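Local coordinates for cupin 2, conserved barrel domain protein (Novosphingobium aromaticivorans DSM 12444, PDB 3ES1) that is of unknown function but carries a conserved cupin barrel domain and assembles from two copies of the chain, at residues Glu113-Ala118 and Gly132-Trp137; Gly108-Glu113 and Arg120-Gly125. All coordinates share one frame; numbering follows the deposited sequence.

In the fold
Both contacts belong to the small three-stranded antiparallel sheet of the cupin domain, in which strand 110-113 is flanked by 119-122 and 136-138. Interaction 2 pairs the first two as a hairpin, and interaction 1 joins the end of 110-113, at the shared Glu-113, to the start of 136-138. Interaction 1 is the more buried, yet it has a single antiparallel bridge and leans on a side-chain amide-carboxylate bond. Interaction 2 is partly exposed, with three bridges, two waters and charged residues at its margins. Leu-112 of the hairpin packs on His-135 and Trp-137, so the two contacts touch. Both also meet the second subunit.

Interaction 1. Residues Glu113-Ala118 and Gly132-Trp137; sequences ELDDGA and GTNHLW
Glu-113 and Leu-136 form an antiparallel hydrogen-bonded pair in the cupin domain, where strand 110-113 runs into the turn at 114-118. Glu-113 N reaches Leu-136 O at 3.0 Å, and Leu-136 N returns to Glu-113 O at 2.8 Å, in the carbonyl plane. The same Glu-113 O also takes a CA-H...O contact from His-135. The carboxylate of Glu-113 points elsewhere, to a salt bridge with Arg-138, while its CB lies against Leu-136 CD1. Beyond the pair, Asn-134 ND2 donates to the syn side of Asp-115 OD1 at 3.0 Å, almost straight (174°), although carboxylate and amide planes are 52° apart. Asp-115 OD2 accepts from Ala-27 N of the second subunit, so both oxygens are engaged. With an alanine here in place of the aspartate, the Asn-134 amide and that backbone N-H of the second subunit are likely to be left without their acceptors. Buried Asn-134 O has no conventional donor and meets Leu-114 CD2 at 3.6 Å. That methyl also touches His-135 CB. CG of His-135 sits between its backbone N and carbonyl carbon (chi1 67°), which turns the ring edge to Thr-133, where ND1 donates to Thr-133 O at 2.7 Å, in the ring plane.

Interaction 2. Residues Gly108-Glu113 and Arg120-Gly125; sequences GEIELE and RTVRQG
Ile-110 and Val-122 exchange two backbone hydrogen bonds, Val-122 N to Ile-110 O at 2.7 Å and Ile-110 N to Val-122 O at 3.1 Å. Leu-112 and Arg-120 repeat the pattern two residues on, with Leu-112 N meeting Arg-120 O at 2.8 Å. Between them Glu-111 and Thr-121 make the non-hydrogen-bonded pair, where CA-H...O contacts run from Thr-121 to Ile-110 O and from Glu-111 to Arg-120 O.

Apolar contact is made on the face of Ile-110, Leu-112 and Val-122. Ile-110 CG2 lies 4.0 Å from Val-122 CB, and Trp-137 and Ile-128 extend the cluster. Arg-120 shares this face, but its guanidinium pairs with Glu-32 of the second subunit.

Polar side chains and water hold the other face and the open end. One water donates to Glu-111 OE2 at 2.6 Å and is hydrogen-bonded to Thr-121 OG1; the other carboxylate oxygen of Glu-111 is taken by Arg-138. A second water links Glu-109 OE1 to Gln-124 N. Glu-109 CG sits between its backbone N and carbonyl carbon (chi1 60°), and the chain then extends over the neighbouring strand, bringing OE2 to 3.8 Å from the methyl CG2 of Thr-121. At the end of the pairing, Gln-124 OE1 accepts from Gly-108 N at 3.0 Å, the donor lying above the amide carbonyl plane.

Side chains alternate between the two faces along both strands, Ile-110, Leu-112, Val-122 and Arg-120 on one and Glu-111 and Thr-121 on the other, as expected of an antiparallel beta hairpin in a cupin domain.

Interaction 1. Residues Glu113-Ala118 and Gly132-Trp137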
loop_
_atom_site.group_PDB
_atom_site.type_symbol
_atom_site.label_atom_id
_atom_site.label_comp_id
_atom_site.label_asym_id
_atom_site.label_seq_id
_atom_site.Cartn_x
_atom_site.Cartn_y
_atom_site.Cartn_z
ATOM N N GLU A 113 -1.099 -13.832 -13.389
ATOM C CA GLU A 113 -0.391 -14.973 -13.986
ATOM C C GLU A 113 1.088 -14.943 -13.623
ATOM O O GLU A 113 1.767 -13.912 -13.785
ATOM C CB GLU A 113 -0.552 -14.990 -15.506
ATOM C CG GLU A 113 0.109 -16.199 -16.151
ATOM C CD GLU A 113 -0.134 -16.325 -17.646
ATOM O OE1 GLU A 113 -1.201 -15.855 -18.139
ATOM O OE2 GLU A 113 0.742 -16.952 -18.319
ATOM N N LEU A 114 1.563 -16.101 -13.163
ATOM C CA LEU A 114 2.959 -16.296 -12.766
ATOM C C LEU A 114 3.662 -17.168 -13.794
ATOM O O LEU A 114 3.389 -17.040 -14.969
ATOM C CB LEU A 114 3.048 -16.892 -11.376
ATOM C CG LEU A 114 2.297 -16.112 -10.277
ATOM C CD1 LEU A 114 2.506 -16.763 -8.941
ATOM C CD2 LEU A 114 2.737 -14.687 -10.159
ATOM N N ASP A 115 4.546 -18.065 -13.356
ATOM C CA ASP A 115 5.330 -18.879 -14.313
ATOM C C ASP A 115 4.475 -20.029 -14.838
ATOM O O ASP A 115 3.577 -20.556 -14.177
ATOM C CB ASP A 115 6.686 -19.419 -13.726
ATOM C CG ASP A 115 7.846 -18.400 -13.799
ATOM O OD1 ASP A 115 7.907 -17.594 -14.753
ATOM O OD2 ASP A 115 8.771 -18.406 -12.921
ATOM N N ASP A 116 4.817 -20.451 -16.049
ATOM C CA ASP A 116 4.323 -21.712 -16.591
ATOM C C ASP A 116 2.811 -21.829 -16.617
ATOM O O ASP A 116 2.270 -22.908 -16.418
ATOM C CB ASP A 116 4.944 -22.898 -15.821
ATOM C CG ASP A 116 6.463 -22.824 -15.817
ATOM O OD1 ASP A 116 6.991 -22.458 -16.880
ATOM O OD2 ASP A 116 7.106 -23.001 -14.768
ATOM N N GLY A 117 2.157 -20.694 -16.854
ATOM C CA GLY A 117 0.718 -20.631 -17.055
ATOM C C GLY A 117 -0.088 -20.589 -15.755
ATOM O O GLY A 117 -1.306 -20.548 -15.788
ATOM N N ALA A 118 0.589 -20.619 -14.607
ATOM C CA ALA A 118 -0.130 -20.565 -13.321
ATOM C C ALA A 118 -0.856 -19.222 -13.195
ATOM O O ALA A 118 -0.282 -18.166 -13.418
ATOM C CB ALA A 118 0.815 -20.781 -12.133
ATOM N N GLY A 132 8.780 -10.915 -5.338
ATOM C CA GLY A 132 9.889 -10.781 -6.334
ATOM C C GLY A 132 9.757 -11.777 -7.465
ATOM O O GLY A 132 10.708 -12.202 -8.116
ATOM N N THR A 133 8.515 -12.130 -7.696
ATOM C CA THR A 133 8.143 -13.110 -8.726
ATOM C C THR A 133 7.841 -12.567 -10.113
ATOM O O THR A 133 7.159 -11.536 -10.296
ATOM C CB THR A 133 6.938 -13.911 -8.225
ATOM O OG1 THR A 133 6.025 -13.035 -7.574
ATOM C CG2 THR A 133 7.386 -14.998 -7.181
ATOM N N ASN A 134 8.322 -13.317 -11.093
ATOM C CA ASN A 134 7.871 -13.154 -12.484
ATOM C C ASN A 134 6.342 -13.244 -12.575
ATOM O O ASN A 134 5.720 -14.171 -12.033
ATOM C CB ASN A 134 8.535 -14.201 -13.393
ATOM C CG ASN A 134 8.510 -13.802 -14.825
ATOM O OD1 ASN A 134 8.623 -12.599 -15.168
ATOM N ND2 ASN A 134 8.369 -14.804 -15.707
ATOM N N HIS A 135 5.743 -12.232 -13.176
ATOM C CA HIS A 135 4.259 -12.146 -13.309
ATOM C C HIS A 135 3.771 -11.202 -14.405
ATOM O O HIS A 135 4.483 -10.295 -14.863
ATOM C CB HIS A 135 3.642 -11.635 -11.990
ATOM C CG HIS A 135 4.009 -10.213 -11.708
ATOM N ND1 HIS A 135 5.259 -9.864 -11.240
ATOM C CD2 HIS A 135 3.375 -9.049 -12.005
ATOM C CE1 HIS A 135 5.332 -8.545 -11.145
ATOM N NE2 HIS A 135 4.217 -8.028 -11.631
ATOM N N LEU A 136 2.500 -11.370 -14.754
ATOM C CA LEU A 136 1.749 -10.352 -15.517
ATOM C C LEU A 136 0.350 -10.202 -14.913
ATOM O O LEU A 136 -0.150 -11.086 -14.198
ATOM C CB LEU A 136 1.669 -10.727 -17.034
ATOM C CG LEU A 136 0.885 -11.959 -17.522
ATOM C CD1 LEU A 136 -0.662 -11.719 -17.516
ATOM C CD2 LEU A 136 1.333 -12.359 -18.901
ATOM N N TRP A 137 -0.262 -9.075 -15.202
ATOM C CA TRP A 137 -1.657 -8.796 -14.837
ATOM C C TRP A 137 -2.533 -8.773 -16.101
ATOM O O TRP A 137 -2.186 -8.129 -17.081
ATOM C CB TRP A 137 -1.788 -7.446 -14.124
ATOM C CG TRP A 137 -0.918 -7.296 -12.926
ATOM C CD1 TRP A 137 0.301 -6.707 -12.890
ATOM C CD2 TRP A 137 -1.148 -7.822 -11.611
ATOM N NE1 TRP A 137 0.854 -6.786 -11.634
ATOM C CE2 TRP A 137 -0.003 -7.477 -10.824
ATOM C CE3 TRP A 137 -2.181 -8.553 -11.020
ATOM C CZ2 TRP A 137 0.105 -7.802 -9.490
ATOM C CZ3 TRP A 137 -2.070 -8.867 -9.689
ATOM C CH2 TRP A 137 -0.932 -8.494 -8.935
#

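Interaction 2. Residues Gly108-Glu113 and Arg120-Gly125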
loop_
_atom_site.group_PDB
_atom_site.type_symbol
_atom_site.label_atom_id
_atom_site.label_comp_id
_atom_site.label_asym_id
_atom_site.label_seq_id
_atom_site.Cartn_x
_atom_site.Cartn_y
_atom_site.Cartn_z
ATOM N N GLY A 108 -13.051 -3.587 -9.573
ATOM C CA GLY A 108 -12.989 -4.654 -10.539
ATOM C C GLY A 108 -12.234 -5.859 -10.010
ATOM O O GLY A 108 -12.029 -6.014 -8.822
ATOM N N GLU A 109 -11.872 -6.725 -10.939
ATOM C CA GLU A 109 -11.030 -7.859 -10.648
ATOM C C GLU A 109 -10.033 -8.120 -11.739
ATOM O O GLU A 109 -10.172 -7.691 -12.890
ATOM C CB GLU A 109 -11.828 -9.107 -10.335
ATOM C CG GLU A 109 -12.747 -9.595 -11.407
ATOM C CD GLU A 109 -13.641 -10.714 -10.883
ATOM O OE1 GLU A 109 -14.234 -10.570 -9.792
ATOM O OE2 GLU A 109 -13.725 -11.748 -11.533
ATOM N N ILE A 110 -9.023 -8.849 -11.314
ATOM C CA ILE A 110 -7.787 -9.058 -12.076
ATOM C C ILE A 110 -7.277 -10.512 -12.022
ATOM O O ILE A 110 -7.395 -11.211 -11.014
ATOM C CB ILE A 110 -6.651 -8.114 -11.583
ATOM C CG1 ILE A 110 -5.639 -7.884 -12.709
ATOM C CG2 ILE A 110 -5.934 -8.706 -10.367
ATOM C CD1 ILE A 110 -6.184 -7.014 -13.908
ATOM N N GLU A 111 -6.726 -10.941 -13.152
ATOM C CA GLU A 111 -6.050 -12.237 -13.275
ATOM C C GLU A 111 -4.548 -12.043 -13.109
ATOM O O GLU A 111 -3.899 -11.339 -13.877
ATOM C CB GLU A 111 -6.314 -12.832 -14.656
ATOM C CG GLU A 111 -5.660 -14.213 -14.865
ATOM C CD GLU A 111 -6.334 -14.958 -15.959
ATOM O OE1 GLU A 111 -5.949 -14.741 -17.132
ATOM O OE2 GLU A 111 -7.270 -15.718 -15.634
ATOM N N LEU A 112 -4.009 -12.680 -12.093
ATOM C CA LEU A 112 -2.564 -12.701 -11.888
ATOM C C LEU A 112 -2.014 -13.984 -12.442
ATOM O O LEU A 112 -2.356 -15.074 -11.974
ATOM C CB LEU A 112 -2.236 -12.589 -10.413
ATOM C CG LEU A 112 -0.807 -12.787 -9.914
ATOM C CD1 LEU A 112 0.164 -11.798 -10.599
ATOM C CD2 LEU A 112 -0.743 -12.618 -8.450
ATOM N N GLU A 113 -1.099 -13.832 -13.389
ATOM C CA GLU A 113 -0.391 -14.973 -13.986
ATOM C C GLU A 113 1.088 -14.943 -13.623
ATOM O O GLU A 113 1.767 -13.912 -13.785
ATOM C CB GLU A 113 -0.552 -14.990 -15.506
ATOM C CG GLU A 113 0.109 -16.199 -16.151
ATOM C CD GLU A 113 -0.134 -16.325 -17.646
ATOM O OE1 GLU A 113 -1.201 -15.855 -18.139
ATOM O OE2 GLU A 113 0.742 -16.952 -18.319
ATOM N N ARG A 120 -4.484 -17.073 -11.236
ATOM C CA ARG A 120 -5.700 -16.946 -10.386
ATOM C C ARG A 120 -6.220 -15.540 -10.391
ATOM O O ARG A 120 -5.507 -14.606 -10.713
ATOM C CB ARG A 120 -5.433 -17.196 -8.900
ATOM C CG ARG A 120 -5.232 -18.547 -8.615
ATOM C CD ARG A 120 -4.917 -18.742 -7.186
ATOM N NE ARG A 120 -4.232 -20.009 -7.134
ATOM C CZ ARG A 120 -3.884 -20.639 -6.040
ATOM N NH1 ARG A 120 -4.105 -20.133 -4.825
ATOM N NH2 ARG A 120 -3.255 -21.757 -6.205
ATOM N N THR A 121 -7.478 -15.447 -9.983
ATOM C CA THR A 121 -8.187 -14.189 -9.946
ATOM C C THR A 121 -8.127 -13.576 -8.555
ATOM O O THR A 121 -8.318 -14.253 -7.546
ATOM C CB THR A 121 -9.626 -14.346 -10.424
ATOM O OG1 THR A 121 -9.631 -14.564 -11.857
ATOM C CG2 THR A 121 -10.444 -13.115 -10.089
ATOM N N VAL A 122 -7.811 -12.283 -8.520
ATOM C CA VAL A 122 -7.886 -11.505 -7.294
ATOM C C VAL A 122 -9.059 -10.559 -7.426
ATOM O O VAL A 122 -9.117 -9.699 -8.298
ATOM C CB VAL A 122 -6.628 -10.700 -6.984
ATOM C CG1 VAL A 122 -6.726 -10.095 -5.582
ATOM C CG2 VAL A 122 -5.382 -11.590 -7.091
ATOM N N ARG A 123 -10.014 -10.792 -6.550
ATOM C CA ARG A 123 -11.256 -10.078 -6.580
ATOM C C ARG A 123 -11.127 -8.703 -5.930
ATOM O O ARG A 123 -10.123 -8.360 -5.299
ATOM C CB ARG A 123 -12.353 -10.914 -5.882
ATOM C CG ARG A 123 -12.645 -12.235 -6.534
ATOM C CD ARG A 123 -13.691 -13.031 -5.702
ATOM N NE ARG A 123 -13.191 -13.332 -4.371
ATOM C CZ ARG A 123 -12.443 -14.401 -4.087
ATOM N NH1 ARG A 123 -12.107 -15.260 -5.035
ATOM N NH2 ARG A 123 -11.979 -14.588 -2.870
ATOM N N GLN A 124 -12.149 -7.909 -6.157
ATOM C CA GLN A 124 -12.197 -6.561 -5.598
ATOM C C GLN A 124 -12.020 -6.626 -4.090
ATOM O O GLN A 124 -12.576 -7.497 -3.417
ATOM C CB GLN A 124 -13.486 -5.848 -6.002
ATOM C CG GLN A 124 -13.521 -4.387 -5.632
ATOM C CD GLN A 124 -14.737 -3.666 -6.178
ATOM O OE1 GLN A 124 -15.095 -3.759 -7.382
ATOM N NE2 GLN A 124 -15.419 -2.960 -5.280
ATOM N N GLY A 125 -11.178 -5.740 -3.560
ATOM C CA GLY A 125 -10.838 -5.715 -2.148
ATOM C C GLY A 125 -9.736 -6.652 -1.735
ATOM O O GLY A 125 -9.283 -6.632 -0.591
HETATM O O HOH W 1 -14.479 -8.628 -7.758
HETATM O O HOH W 2 -7.680 -16.253 -13.096
#